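Local coordinates for protein xylanase inhibitor TL-XI (Triticum aestivum, PDB 3G7M) that inhibits xylanases noncompetitively as a small thaumatin-like protein of wheat, at residues 9-15 / 27-32; 14-20 / 45-51; 79-85 / 105-111; 99-103 / 123-129. The protein carries 4 engineered substitutions. All blocks are in the same frame, centred on the assembly; numbering follows the deposited sequence.

Contact 1 (9-15 / 27-32); sequences CHFTVWP and GTELHP
V13 and L30 join the two segments through a reciprocal pair of backbone hydrogen bonds, V13 N to L30 O at 3.0 Å and L30 N to V13 O at 2.8 Å. The buried, closely packed part of the contact lies just beside this single antiparallel bridge. There the ring of P15 meets the side chain of L30 at about a right angle, with P15 CG 3.6 Å from L30 CD1. Proline and leucine suit this buried place because neither brings a side-chain polar atom that would need a partner, and I5 of strand 3-7 also packs on P15. Farther along, T28 N reaches P15 O at 3.4 Å in a bond that is only weak.

Toward solvent, where E29 is exposed, the contact rests on the indole of W14. E29 runs alongside it, pointing the same way, with E29 CB 3.4 Å from W14 NE1 and the carboxylate plane turned 23° from the ring. With CG opposite its backbone N (chi1 167°) and the chain extended, E29 lays its methylenes by the indole and keeps its charge near solvent. T12 CG2 sits 3.7 Å above one indole face, toward the rim. A serine in place of W14 would probably leave the T12 methyl and the E29 methylenes without the ring they lie against, and E29 less fixed in its rotation. At the far end, exposed P32 rests its CG 3.6 Å from H10 C, near C9, which is disulfide-bonded to C150. Here a single antiparallel bridge holds the loop that follows strand 26-27 against strand 13-19 in the six-stranded antiparallel sheet of this thaumatin-like protein.

Contact 2 (14-20 / 45-51); sequences WPAVALV and SQYIWGR
Two neighbouring strands of the six-stranded antiparallel sheet meet here, A16 pairing with W49 and A18 with Y47 as hydrogen-bonded pairs; the axes of the short strand segments 14-19 and 45-51 come within 4.3 Å, their directions 158° apart. A16 N to W49 O (2.7 Å) and A18 N to Y47 O (2.9 Å) are each returned by a bond in the other direction. On the face holding A16, A18, Y47 and W49, small residues lie beside aromatic ones: A16 CB stands over the six-membered ring of W49, 3.8 Å from its centroid, in a CH-pi contact, while A18 CB is at the ring edge. W49 NE1 bonds G67 O. V20 CG1 likewise covers a face of Y47, 3.9 Å from the centroid.

In this thaumatin-like sheet the other face carries V17 and I48 side by side, turned to I5 of strand 3-7. At the far end R51 bends back at chi3 (-80°), so that NE meets W14 O at 2.8 Å, in the guanidinium plane; R51 N comes to the same oxygen from the opposite face of its plane. A leucine in place of R51 would probably deprive W14 O of the NE donor and P15 O of the weak one from NH2, leaving the backbone bond from R51 N.

Contact 3 (79-85 / 105-111); sequences NPAVPTT and KGFNVPM. Engineered in segment 79-85: T84 (natural residue Val). Engineered in segment 105-111: V109 (natural residue Leu).
T85 sets its OG1 against the ring of F107, obliquely rather than squarely over a face or edge, 3.4 Å from CD2. The amide of N108 is the other flat group: its OD1 takes T85 N at 2.7 Å, with the donor 46° above the plane of the amide carbonyl. The amide's ND2 bonds G50 O, so N108 ties two loops of the thaumatin-like fold, those leading into strands 86-91 and 111-115, to the strand 44-52. An asparagine suits the place because one end accepts and the other donates. T85 OG1 has V109 O at 2.8 Å and N108 OD1 at 3.1 Å, with a single proton for both; V109 is an engineered residue whose side chain takes little part.

Nearer the other end, T84 N bonds K105 O, and the engineered T84 lays its CG2 beside K105 CB. A water donates to T84 O and G106 O and accepts from K105 N, bridging the loops. P83 follows a cis peptide, and its CB lies 4.2 Å from G106 CA; a side chain on G106 would probably crowd P83 and the carbonyl before it, so glycine suits the place. T85 CG2 and M111 meet tip to tip, the methyl 3.6 Å from M111 SD.

Contact 4 (99-103 / 123-129); sequences GVTST and CRKAGCD
S102 lays its CB and OG against the C123-C128 disulfide, OG coming to 3.4 Å from C123 SG. With OG between its backbone N and carbonyl carbon (chi1 65°), the hydroxyl is turned into the bend of 123-129, where backbone groups take it up. G127 N donates to S102 OG at 2.8 Å and C128 N does so at 3.1 Å, the latter almost straight at 173°. The hydroxyl gives its own proton to K125 O at 3.1 Å. Three bonds thus grip one small oxygen, and serine suits the place since it can both accept and donate while its short chain fits against the sulfurs. G127, with its positive phi, has no CB to press on the preceding carbonyl.

D129 acts as an acceptor for three consecutive residues. Its OD1 receives S102 N at 2.7 Å from one face of the carboxylate plane and T103 OG1 from the opposite face, at 3.1 Å. Its OD2 receives T101 OG1 at 2.7 Å, again from above that plane, and Q132 NE2 as well. These donors probably stabilise the negative charge. T101 OG1 in turn accepts from T103 N, which makes an ST turn at the end of strand 95-101. The side chain of V100 adds apolar packing, CG1 against C123 CB. The arrangement is that of a short disulfide-closed loop docked on this turn by bonds of the S102 hydroxyl and the D129 carboxylate to backbone and hydroxyl groups, in keeping with the disulfide-rich loops of thaumatin-like proteins.

In the fold
Contacts 1 and 2, centres about 13 Å apart, share W14 and P15; strand 13-19 lies between strands 26-27 and 44-52, and the two contacts use its two edges. Contact 3 joins contact 2 by the asparagine bond to strand 44-52 and by P80 and T84 packing on W49. It reaches contact 1 through C9 and V109. Contact 4 is about 9 Å from contact 3 by centres; F107 rests on A126 and M111 pairs with C123. A bound sodium ion is about 4 Å from the side chain of R51 and about 6 Å from that of W14, while a glycerol, probably from the crystallisation liquor, lies about 3 Å from the side chain of S45.

Contact 1 (9-15 / 27-32)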
# COMPACT_ATOMS: atom_id res chain seq x y z
N CYS A 9 10.93 7.29 -3.33
CA CYS A 9 11.06 7.77 -4.70
C CYS A 9 11.46 9.26 -4.77
O CYS A 9 11.32 10.00 -3.79
CB CYS A 9 9.73 7.55 -5.41
SG CYS A 9 9.04 5.96 -5.06
N HIS A 10 11.98 9.69 -5.92
CA HIS A 10 12.33 11.10 -6.11
C HIS A 10 11.11 11.97 -6.50
O HIS A 10 11.25 13.15 -6.82
CB HIS A 10 13.40 11.22 -7.18
CG HIS A 10 14.67 10.51 -6.85
ND1 HIS A 10 15.44 10.84 -5.74
CD2 HIS A 10 15.34 9.52 -7.51
CE1 HIS A 10 16.52 10.07 -5.72
NE2 HIS A 10 16.48 9.26 -6.78
N PHE A 11 9.93 11.37 -6.52
CA PHE A 11 8.71 12.08 -6.87
C PHE A 11 7.65 11.85 -5.81
O PHE A 11 7.72 10.90 -5.04
CB PHE A 11 8.18 11.66 -8.26
CG PHE A 11 8.21 10.19 -8.48
CD1 PHE A 11 9.22 9.62 -9.23
CD2 PHE A 11 7.24 9.37 -7.92
CE1 PHE A 11 9.27 8.23 -9.43
CE2 PHE A 11 7.29 7.98 -8.12
CZ PHE A 11 8.31 7.41 -8.88
N THR A 12 6.66 12.73 -5.77
CA THR A 12 5.59 12.60 -4.80
C THR A 12 4.76 11.35 -5.11
O THR A 12 4.34 11.15 -6.25
CB THR A 12 4.69 13.85 -4.84
OG1 THR A 12 5.53 15.03 -4.89
CG2 THR A 12 3.79 13.90 -3.60
N VAL A 13 4.52 10.51 -4.10
CA VAL A 13 3.49 9.47 -4.21
C VAL A 13 2.31 9.66 -3.23
O VAL A 13 2.48 10.25 -2.14
CB VAL A 13 4.04 8.05 -4.09
CG1 VAL A 13 5.29 7.90 -4.90
CG2 VAL A 13 4.28 7.70 -2.69
N TRP A 14 1.14 9.15 -3.63
CA TRP A 14 -0.11 9.29 -2.87
C TRP A 14 -0.59 7.93 -2.38
O TRP A 14 -1.37 7.26 -3.06
CB TRP A 14 -1.18 9.96 -3.76
CG TRP A 14 -1.08 11.48 -3.83
CD1 TRP A 14 -1.76 12.41 -3.05
CD2 TRP A 14 -0.26 12.24 -4.71
NE1 TRP A 14 -1.41 13.68 -3.41
CE2 TRP A 14 -0.49 13.61 -4.42
CE3 TRP A 14 0.64 11.90 -5.71
CZ2 TRP A 14 0.16 14.65 -5.11
CZ3 TRP A 14 1.29 12.93 -6.41
CH2 TRP A 14 1.04 14.29 -6.10
N PRO A 15 -0.14 7.50 -1.19
CA PRO A 15 -0.51 6.17 -0.69
C PRO A 15 -2.01 6.07 -0.43
O PRO A 15 -2.62 7.06 -0.04
CB PRO A 15 0.26 6.06 0.64
CG PRO A 15 1.33 7.04 0.54
CD PRO A 15 0.79 8.17 -0.27
N GLY A 27 -6.11 8.03 2.46
CA GLY A 27 -4.70 8.17 2.14
C GLY A 27 -4.15 9.55 2.44
O GLY A 27 -4.81 10.41 3.07
N THR A 28 -2.94 9.77 1.93
CA THR A 28 -2.26 11.04 2.10
C THR A 28 -1.39 11.44 0.88
O THR A 28 -1.31 10.72 -0.14
CB THR A 28 -1.46 11.04 3.40
OG1 THR A 28 -1.07 12.37 3.71
CG2 THR A 28 -0.23 10.18 3.28
N GLU A 29 -0.79 12.60 0.98
CA GLU A 29 0.20 13.02 0.01
C GLU A 29 1.57 12.81 0.68
O GLU A 29 1.83 13.32 1.79
CB GLU A 29 -0.05 14.48 -0.38
CG GLU A 29 1.08 15.17 -1.16
CD GLU A 29 0.70 16.60 -1.49
OE1 GLU A 29 -0.06 17.21 -0.69
OE2 GLU A 29 1.15 17.10 -2.55
N LEU A 30 2.44 12.02 0.03
CA LEU A 30 3.79 11.83 0.54
C LEU A 30 4.88 12.38 -0.38
O LEU A 30 5.17 11.79 -1.42
CB LEU A 30 4.06 10.37 0.86
CG LEU A 30 3.47 9.81 2.15
CD1 LEU A 30 4.03 8.44 2.38
CD2 LEU A 30 3.72 10.70 3.36
N HIS A 31 5.49 13.50 0.01
CA HIS A 31 6.65 14.02 -0.69
C HIS A 31 7.82 13.06 -0.55
O HIS A 31 7.87 12.27 0.38
CB HIS A 31 7.01 15.41 -0.16
CG HIS A 31 5.95 16.43 -0.42
ND1 HIS A 31 5.00 16.77 0.53
CD2 HIS A 31 5.68 17.17 -1.53
CE1 HIS A 31 4.20 17.70 0.02
NE2 HIS A 31 4.59 17.96 -1.22
N PRO A 32 8.77 13.12 -1.50
CA PRO A 32 9.98 12.34 -1.36
C PRO A 32 10.57 12.47 0.04
O PRO A 32 10.87 13.59 0.50
CB PRO A 32 10.91 12.98 -2.40
CG PRO A 32 10.03 13.42 -3.43
CD PRO A 32 8.78 13.89 -2.75

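Contact 2 (14-20 / 45-51)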
# COMPACT_ATOMS: atom_id res chain seq x y z
N TRP A 14 1.14 9.15 -3.63
CA TRP A 14 -0.11 9.29 -2.87
C TRP A 14 -0.59 7.93 -2.38
O TRP A 14 -1.37 7.26 -3.06
CB TRP A 14 -1.18 9.96 -3.76
CG TRP A 14 -1.08 11.48 -3.83
CD1 TRP A 14 -1.76 12.41 -3.05
CD2 TRP A 14 -0.26 12.24 -4.71
NE1 TRP A 14 -1.41 13.68 -3.41
CE2 TRP A 14 -0.49 13.61 -4.42
CE3 TRP A 14 0.64 11.90 -5.71
CZ2 TRP A 14 0.16 14.65 -5.11
CZ3 TRP A 14 1.29 12.93 -6.41
CH2 TRP A 14 1.04 14.29 -6.10
N PRO A 15 -0.14 7.50 -1.19
CA PRO A 15 -0.51 6.17 -0.69
C PRO A 15 -2.01 6.07 -0.43
O PRO A 15 -2.62 7.06 -0.04
CB PRO A 15 0.26 6.06 0.64
CG PRO A 15 1.33 7.04 0.54
CD PRO A 15 0.79 8.17 -0.27
N ALA A 16 -2.59 4.89 -0.66
CA ALA A 16 -3.99 4.68 -0.43
C ALA A 16 -4.15 3.39 0.30
O ALA A 16 -3.61 2.36 -0.11
CB ALA A 16 -4.72 4.64 -1.71
N VAL A 17 -4.91 3.45 1.38
CA VAL A 17 -5.23 2.28 2.13
C VAL A 17 -6.74 2.10 2.06
O VAL A 17 -7.50 3.02 2.36
CB VAL A 17 -4.71 2.41 3.59
CG1 VAL A 17 -5.00 1.13 4.41
CG2 VAL A 17 -3.24 2.73 3.61
N ALA A 18 -7.16 0.91 1.64
CA ALA A 18 -8.57 0.48 1.70
C ALA A 18 -8.71 -0.98 2.18
O ALA A 18 -8.02 -1.84 1.68
CB ALA A 18 -9.26 0.68 0.33
N LEU A 19 -9.60 -1.25 3.15
CA LEU A 19 -9.95 -2.62 3.56
C LEU A 19 -10.63 -3.39 2.42
O LEU A 19 -11.31 -2.81 1.58
CB LEU A 19 -10.89 -2.57 4.75
CG LEU A 19 -10.34 -2.17 6.13
CD1 LEU A 19 -10.24 -0.68 6.26
CD2 LEU A 19 -11.25 -2.66 7.23
N VAL A 20 -10.44 -4.70 2.40
CA VAL A 20 -10.79 -5.50 1.21
C VAL A 20 -12.26 -5.51 0.86
O VAL A 20 -12.62 -5.63 -0.33
CB VAL A 20 -10.29 -6.98 1.27
CG1 VAL A 20 -8.77 -7.05 1.28
CG2 VAL A 20 -10.91 -7.70 2.45
N SER A 45 -8.30 -7.27 6.76
CA SER A 45 -7.21 -7.07 5.81
C SER A 45 -7.42 -5.79 5.00
O SER A 45 -8.56 -5.33 4.81
CB SER A 45 -7.02 -8.30 4.89
OG SER A 45 -8.27 -8.83 4.47
N GLN A 46 -6.31 -5.20 4.56
CA GLN A 46 -6.32 -3.91 3.90
C GLN A 46 -5.49 -4.00 2.65
O GLN A 46 -4.47 -4.70 2.63
CB GLN A 46 -5.72 -2.85 4.83
CG GLN A 46 -6.38 -2.74 6.18
CD GLN A 46 -5.45 -2.13 7.23
OE1 GLN A 46 -4.34 -2.61 7.44
NE2 GLN A 46 -5.92 -1.06 7.90
N TYR A 47 -5.91 -3.28 1.60
CA TYR A 47 -5.12 -3.13 0.39
C TYR A 47 -4.33 -1.86 0.60
O TYR A 47 -4.89 -0.87 1.15
CB TYR A 47 -5.99 -2.97 -0.87
CG TYR A 47 -6.58 -4.25 -1.40
CD1 TYR A 47 -5.76 -5.37 -1.62
CD2 TYR A 47 -7.96 -4.34 -1.71
CE1 TYR A 47 -6.30 -6.54 -2.12
CE2 TYR A 47 -8.52 -5.51 -2.21
CZ TYR A 47 -7.69 -6.62 -2.41
OH TYR A 47 -8.25 -7.81 -2.89
N ILE A 48 -3.07 -1.87 0.15
CA ILE A 48 -2.21 -0.70 0.27
C ILE A 48 -1.53 -0.55 -1.07
O ILE A 48 -0.90 -1.48 -1.56
CB ILE A 48 -1.16 -0.89 1.42
CG1 ILE A 48 -1.88 -0.98 2.76
CG2 ILE A 48 -0.08 0.21 1.43
CD1 ILE A 48 -1.04 -1.48 3.87
N TRP A 49 -1.66 0.63 -1.66
CA TRP A 49 -0.97 0.94 -2.91
C TRP A 49 -0.62 2.41 -3.01
O TRP A 49 -1.26 3.23 -2.38
CB TRP A 49 -1.83 0.53 -4.13
CG TRP A 49 -3.04 1.38 -4.35
CD1 TRP A 49 -3.13 2.45 -5.16
CD2 TRP A 49 -4.32 1.21 -3.75
NE1 TRP A 49 -4.39 2.98 -5.12
CE2 TRP A 49 -5.15 2.23 -4.26
CE3 TRP A 49 -4.86 0.28 -2.85
CZ2 TRP A 49 -6.48 2.38 -3.88
CZ3 TRP A 49 -6.18 0.43 -2.46
CH2 TRP A 49 -6.98 1.47 -2.98
N GLY A 50 0.37 2.72 -3.84
CA GLY A 50 0.73 4.11 -4.12
C GLY A 50 0.17 4.64 -5.43
O GLY A 50 0.03 3.89 -6.40
N ARG A 51 -0.11 5.95 -5.44
CA ARG A 51 -0.60 6.64 -6.63
C ARG A 51 0.33 7.78 -6.99
O ARG A 51 0.81 8.50 -6.11
CB ARG A 51 -1.99 7.20 -6.38
CG ARG A 51 -2.97 6.23 -5.75
CD ARG A 51 -4.18 7.00 -5.26
NE ARG A 51 -3.94 7.64 -3.98
CZ ARG A 51 -4.74 8.53 -3.44
NH1 ARG A 51 -5.83 8.93 -4.08
NH2 ARG A 51 -4.45 9.05 -2.25

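Contact 3 (79-85 / 105-111)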
# COMPACT_ATOMS: atom_id res chain seq x y z
N ASN A 79 -10.65 -1.57 -6.49
CA ASN A 79 -10.20 -1.68 -7.89
C ASN A 79 -9.65 -0.41 -8.53
O ASN A 79 -10.34 0.22 -9.35
CB ASN A 79 -11.32 -2.24 -8.74
CG ASN A 79 -11.82 -3.56 -8.21
OD1 ASN A 79 -11.03 -4.41 -7.80
ND2 ASN A 79 -13.14 -3.74 -8.20
N PRO A 80 -8.40 -0.02 -8.14
CA PRO A 80 -7.77 1.13 -8.81
C PRO A 80 -7.37 0.79 -10.26
O PRO A 80 -7.35 -0.39 -10.64
CB PRO A 80 -6.52 1.42 -7.94
CG PRO A 80 -6.23 0.13 -7.21
CD PRO A 80 -7.57 -0.57 -7.00
N ALA A 81 -7.07 1.83 -11.04
CA ALA A 81 -6.73 1.65 -12.45
C ALA A 81 -5.37 0.93 -12.65
O ALA A 81 -4.38 1.18 -11.95
CB ALA A 81 -6.73 3.02 -13.15
N VAL A 82 -5.36 0.03 -13.63
CA VAL A 82 -4.14 -0.61 -14.15
C VAL A 82 -3.26 0.47 -14.86
O VAL A 82 -3.76 1.27 -15.65
CB VAL A 82 -4.54 -1.79 -15.15
CG1 VAL A 82 -3.34 -2.48 -15.83
CG2 VAL A 82 -5.43 -2.82 -14.44
N PRO A 83 -1.94 0.47 -14.61
CA PRO A 83 -1.27 -0.50 -13.79
C PRO A 83 -1.16 0.02 -12.38
O PRO A 83 -1.20 1.25 -12.15
CB PRO A 83 0.11 -0.58 -14.43
CG PRO A 83 0.35 0.78 -15.03
CD PRO A 83 -0.97 1.44 -15.19
N THR A 84 -1.03 -0.91 -11.44
CA THR A 84 -0.73 -0.57 -10.05
C THR A 84 -0.20 -1.74 -9.25
O THR A 84 -0.67 -2.88 -9.40
CB THR A 84 -1.95 0.03 -9.32
OG1 THR A 84 -1.60 0.20 -7.94
CG2 THR A 84 -3.21 -0.86 -9.46
N THR A 85 0.77 -1.47 -8.39
CA THR A 85 1.34 -2.49 -7.52
C THR A 85 0.47 -2.62 -6.29
O THR A 85 0.17 -1.60 -5.66
CB THR A 85 2.75 -2.10 -7.09
OG1 THR A 85 3.55 -1.91 -8.29
CG2 THR A 85 3.37 -3.20 -6.23
N LYS A 105 -2.62 -6.65 -11.26
CA LYS A 105 -3.13 -5.36 -11.70
C LYS A 105 -2.01 -4.57 -12.36
O LYS A 105 -2.16 -3.36 -12.61
CB LYS A 105 -3.70 -4.54 -10.52
CG LYS A 105 -5.10 -4.92 -9.94
CD LYS A 105 -6.23 -4.34 -10.78
CE LYS A 105 -7.59 -4.78 -10.28
NZ LYS A 105 -7.90 -4.10 -9.00
N GLY A 106 -0.89 -5.24 -12.61
CA GLY A 106 0.25 -4.62 -13.30
C GLY A 106 1.32 -4.16 -12.33
O GLY A 106 1.41 -4.67 -11.21
N PHE A 107 2.12 -3.17 -12.74
CA PHE A 107 3.18 -2.62 -11.91
C PHE A 107 3.37 -1.16 -12.19
O PHE A 107 3.50 -0.77 -13.36
CB PHE A 107 4.48 -3.34 -12.23
CG PHE A 107 5.67 -2.79 -11.54
CD1 PHE A 107 6.47 -1.83 -12.15
CD2 PHE A 107 6.01 -3.24 -10.29
CE1 PHE A 107 7.57 -1.31 -11.52
CE2 PHE A 107 7.11 -2.73 -9.65
CZ PHE A 107 7.90 -1.77 -10.27
N ASN A 108 3.39 -0.35 -11.13
CA ASN A 108 3.63 1.10 -11.26
C ASN A 108 4.76 1.62 -10.42
O ASN A 108 5.58 2.38 -10.90
CB ASN A 108 2.37 1.91 -10.98
CG ASN A 108 1.91 1.81 -9.55
OD1 ASN A 108 2.13 0.81 -8.88
ND2 ASN A 108 1.25 2.85 -9.07
N VAL A 109 4.79 1.21 -9.17
CA VAL A 109 5.79 1.68 -8.22
C VAL A 109 6.40 0.40 -7.56
O VAL A 109 5.66 -0.50 -7.14
CB VAL A 109 5.20 2.76 -7.18
CG1 VAL A 109 6.26 3.26 -6.28
CG2 VAL A 109 4.59 4.01 -7.85
N PRO A 110 7.76 0.30 -7.51
CA PRO A 110 8.40 -0.84 -6.78
C PRO A 110 8.14 -0.81 -5.27
O PRO A 110 8.18 0.26 -4.65
CB PRO A 110 9.89 -0.65 -7.07
CG PRO A 110 10.02 0.81 -7.55
CD PRO A 110 8.75 1.12 -8.25
N MET A 111 7.87 -1.96 -4.68
CA MET A 111 7.55 -1.97 -3.27
C MET A 111 8.44 -2.87 -2.44
O MET A 111 8.99 -3.85 -2.94
CB MET A 111 6.11 -2.39 -3.06
CG MET A 111 5.08 -1.33 -3.30
SD MET A 111 3.46 -1.98 -2.86
CE MET A 111 2.48 -0.62 -3.50
O HOH W 1 -0.52 -5.52 -9.60

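Contact 4 (99-103 / 123-129)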
# COMPACT_ATOMS: atom_id res chain seq x y z
N GLY A 99 1.46 -9.40 2.09
CA GLY A 99 1.70 -9.96 0.76
C GLY A 99 1.59 -8.89 -0.29
O GLY A 99 1.11 -7.79 -0.03
N VAL A 100 2.06 -9.19 -1.50
CA VAL A 100 2.15 -8.16 -2.51
C VAL A 100 2.10 -8.86 -3.83
O VAL A 100 2.51 -10.01 -3.93
CB VAL A 100 3.49 -7.31 -2.33
CG1 VAL A 100 4.76 -8.18 -2.56
CG2 VAL A 100 3.51 -6.01 -3.21
N THR A 101 1.60 -8.15 -4.83
CA THR A 101 1.65 -8.62 -6.23
C THR A 101 2.02 -7.53 -7.22
O THR A 101 1.74 -6.36 -7.01
CB THR A 101 0.32 -9.22 -6.65
OG1 THR A 101 0.41 -9.61 -8.04
CG2 THR A 101 -0.82 -8.22 -6.48
N SER A 102 2.65 -7.91 -8.32
CA SER A 102 2.87 -6.97 -9.42
C SER A 102 2.52 -7.70 -10.74
O SER A 102 3.11 -7.47 -11.79
CB SER A 102 4.29 -6.42 -9.38
OG SER A 102 5.20 -7.46 -9.61
N THR A 103 1.53 -8.58 -10.66
CA THR A 103 1.11 -9.29 -11.83
C THR A 103 -0.39 -9.14 -12.04
O THR A 103 -0.86 -9.12 -13.19
CB THR A 103 1.53 -10.77 -11.76
OG1 THR A 103 2.84 -10.84 -11.20
CG2 THR A 103 1.56 -11.43 -13.17
N CYS A 123 9.41 -6.45 -3.93
CA CYS A 123 8.69 -6.37 -5.19
C CYS A 123 9.15 -5.15 -6.01
O CYS A 123 8.51 -4.09 -5.97
CB CYS A 123 7.19 -6.31 -4.94
SG CYS A 123 6.23 -6.52 -6.47
N ARG A 124 10.25 -5.31 -6.75
CA ARG A 124 10.95 -4.15 -7.35
C ARG A 124 10.73 -3.92 -8.84
O ARG A 124 10.93 -2.80 -9.33
CB ARG A 124 12.43 -4.19 -6.99
CG ARG A 124 12.62 -4.04 -5.46
CD ARG A 124 14.05 -4.17 -5.05
NE ARG A 124 14.15 -4.02 -3.60
CZ ARG A 124 15.30 -3.99 -2.91
NH1 ARG A 124 16.49 -4.10 -3.52
NH2 ARG A 124 15.25 -3.85 -1.58
N LYS A 125 10.28 -4.96 -9.54
CA LYS A 125 9.77 -4.84 -10.89
C LYS A 125 8.50 -5.72 -11.08
O LYS A 125 8.07 -6.40 -10.16
CB LYS A 125 10.87 -5.20 -11.88
CG LYS A 125 10.73 -4.42 -13.21
CD LYS A 125 11.30 -5.24 -14.39
CE LYS A 125 11.20 -4.52 -15.76
NZ LYS A 125 11.88 -5.32 -16.91
N ALA A 126 7.90 -5.69 -12.26
CA ALA A 126 6.71 -6.47 -12.53
C ALA A 126 7.03 -7.97 -12.53
O ALA A 126 8.05 -8.42 -13.10
CB ALA A 126 6.08 -6.04 -13.87
N GLY A 127 6.15 -8.75 -11.90
CA GLY A 127 6.31 -10.20 -11.86
C GLY A 127 7.11 -10.68 -10.66
O GLY A 127 7.83 -11.66 -10.74
N CYS A 128 6.99 -9.97 -9.55
CA CYS A 128 7.76 -10.25 -8.35
C CYS A 128 7.21 -11.47 -7.64
O CYS A 128 7.93 -12.25 -7.03
CB CYS A 128 7.76 -9.04 -7.42
SG CYS A 128 6.14 -8.58 -6.74
N ASP A 129 5.89 -11.61 -7.75
CA ASP A 129 5.16 -12.78 -7.24
C ASP A 129 5.07 -13.91 -8.29
O ASP A 129 4.35 -13.79 -9.29
CB ASP A 129 3.77 -12.35 -6.73
CG ASP A 129 2.96 -11.52 -7.75
OD1 ASP A 129 3.42 -10.47 -8.22
OD2 ASP A 129 1.82 -11.94 -8.08